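Local coordinates for protein GH18 chiitnase (PDB 6K7Z) that probably cleaves internal glycosidic bonds of chitin, as an endo-acting chitinase of glycoside hydrolase family 18, at residues 36-41 / 86-91. Residues are numbered along the deposited sequence; the frame is centred on the assembly and turned at random.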
# COMPACT_ATOMS: atom_id res chain seq x y z
N ASN A 36 2.38 23.77 1.11
CA ASN A 36 3.39 24.77 1.36
C ASN A 36 4.78 24.45 0.80
O ASN A 36 5.21 25.07 -0.14
CB ASN A 36 3.54 24.98 2.89
CG ASN A 36 4.59 26.05 3.29
OD1 ASN A 36 4.87 26.26 4.46
ND2 ASN A 36 5.14 26.74 2.32
N ASN A 37 5.42 23.49 1.42
CA ASN A 37 6.76 23.00 1.16
C ASN A 37 6.70 21.49 1.08
O ASN A 37 6.45 20.87 2.04
CB ASN A 37 7.63 23.35 2.33
CG ASN A 37 9.00 22.71 2.26
OD1 ASN A 37 9.33 22.05 1.33
ND2 ASN A 37 9.79 22.94 3.26
N PRO A 38 6.95 20.93 -0.07
CA PRO A 38 6.77 19.49 -0.28
C PRO A 38 7.63 18.64 0.63
O PRO A 38 7.30 17.47 0.86
CB PRO A 38 7.17 19.28 -1.75
CG PRO A 38 7.27 20.66 -2.35
CD PRO A 38 7.55 21.60 -1.24
N PHE A 39 8.74 19.17 1.14
CA PHE A 39 9.60 18.38 2.01
C PHE A 39 9.14 18.39 3.46
O PHE A 39 9.67 17.61 4.26
CB PHE A 39 11.04 18.85 1.92
CG PHE A 39 11.69 18.52 0.61
CD1 PHE A 39 12.30 17.29 0.43
CD2 PHE A 39 11.66 19.41 -0.45
CE1 PHE A 39 12.88 16.96 -0.79
CE2 PHE A 39 12.24 19.09 -1.67
CZ PHE A 39 12.86 17.86 -1.84
N ASN A 40 8.17 19.23 3.81
CA ASN A 40 7.51 19.16 5.11
C ASN A 40 6.35 18.18 5.00
O ASN A 40 5.39 18.42 4.26
CB ASN A 40 7.00 20.54 5.54
CG ASN A 40 8.13 21.52 5.80
OD1 ASN A 40 9.28 21.13 5.99
ND2 ASN A 40 7.80 22.81 5.81
N LEU A 41 6.44 17.07 5.73
CA LEU A 41 5.45 16.00 5.64
C LEU A 41 4.41 16.16 6.75
O LEU A 41 4.77 16.37 7.91
CB LEU A 41 6.13 14.63 5.74
CG LEU A 41 7.30 14.44 4.76
CD1 LEU A 41 7.82 13.00 4.78
CD2 LEU A 41 6.89 14.85 3.35
N TYR A 86 5.54 15.81 -5.78
CA TYR A 86 6.46 14.75 -6.14
C TYR A 86 7.59 15.27 -7.03
O TYR A 86 8.74 14.85 -6.90
CB TYR A 86 5.72 13.63 -6.88
CG TYR A 86 4.87 12.70 -6.02
CD1 TYR A 86 5.45 11.87 -5.06
CD2 TYR A 86 3.50 12.60 -6.23
CE1 TYR A 86 4.67 11.00 -4.29
CE2 TYR A 86 2.72 11.73 -5.48
CZ TYR A 86 3.31 10.93 -4.52
OH TYR A 86 2.52 10.07 -3.77
N ARG A 87 7.26 16.17 -7.96
CA ARG A 87 8.29 16.72 -8.84
C ARG A 87 9.42 17.35 -8.03
O ARG A 87 10.60 17.12 -8.30
CB ARG A 87 7.69 17.76 -9.78
CG ARG A 87 8.62 18.21 -10.91
CD ARG A 87 7.96 19.32 -11.71
NE ARG A 87 8.71 19.68 -12.91
CZ ARG A 87 8.43 20.73 -13.67
NH1 ARG A 87 7.42 21.53 -13.35
NH2 ARG A 87 9.16 20.98 -14.76
N SER A 88 9.06 18.14 -7.02
CA SER A 88 10.07 18.74 -6.15
C SER A 88 10.82 17.68 -5.36
O SER A 88 12.05 17.73 -5.24
CB SER A 88 9.42 19.74 -5.20
OG SER A 88 8.80 20.79 -5.92
N LEU A 89 10.09 16.71 -4.80
CA LEU A 89 10.73 15.67 -4.00
C LEU A 89 11.71 14.87 -4.83
O LEU A 89 12.72 14.39 -4.30
CB LEU A 89 9.68 14.73 -3.41
CG LEU A 89 8.73 15.36 -2.40
CD1 LEU A 89 7.64 14.37 -2.09
CD2 LEU A 89 9.47 15.74 -1.13
N SER A 90 11.43 14.70 -6.12
CA SER A 90 12.28 13.88 -6.98
C SER A 90 13.67 14.47 -7.13
O SER A 90 14.58 13.74 -7.53
CB SER A 90 11.64 13.72 -8.36
OG SER A 90 11.73 14.94 -9.09
N GLU A 91 13.84 15.76 -6.83
CA GLU A 91 15.14 16.40 -6.92
C GLU A 91 15.99 16.19 -5.67
O GLU A 91 17.17 16.55 -5.69
CB GLU A 91 14.96 17.90 -7.19
CG GLU A 91 14.19 18.16 -8.49
CD GLU A 91 13.76 19.61 -8.67
OE1 GLU A 91 13.79 20.37 -7.68
OE2 GLU A 91 13.39 19.98 -9.80
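With CG set anti to the carbonyl carbon (chi1 -71°), Phe39 reaches across to Leu89, whose own CG takes the same first torsion (-65°) and sends CD2 over one face of the ring. Both belong to the TIM barrel of this family 18 enzyme: residues 36-41 turn the chain from strand 25-33 to the antiparallel strand 41-43, and residues 86-91 lie on helix 83-89 and run on from it. The methyl CD2 of Leu89 stands 3.8 Å from the centroid of the Phe39 ring and 19° off its normal, a CH-pi contact offset toward the rim at CD1 and CE1. A flat aromatic suits this place because one face takes the methyl while the tip, CZ, comes within 3.7 Å of Leu89 CA. Lys95 adds a cation-pi contact to the same ring.

Pro38 fills the neighbouring position. Its CG lies 3.7 Å from Ser88 CB, and the small serine lets the pyrrolidine ring come close to the helix. Proline also suits the second position of the type I turn from Asn37 to Asn40, since its ring holds phi near the value used there. Asn37 opens an Asx turn: its OD1 accepts from Phe39 N at 2.9 Å, the donor lying well above the carbonyl plane, which helps hold the bend that presents Pro38 and Phe39. Leu89 also touches Leu96 and Phe133, so the same side chain packs helix 83-89 against helices 93-106 and 130-144. Leu89 CD2 is shared with the turn's backbone as well, lying 3.4 Å from Pro38 O, which accepts a hydrogen bond from Ser33 OG.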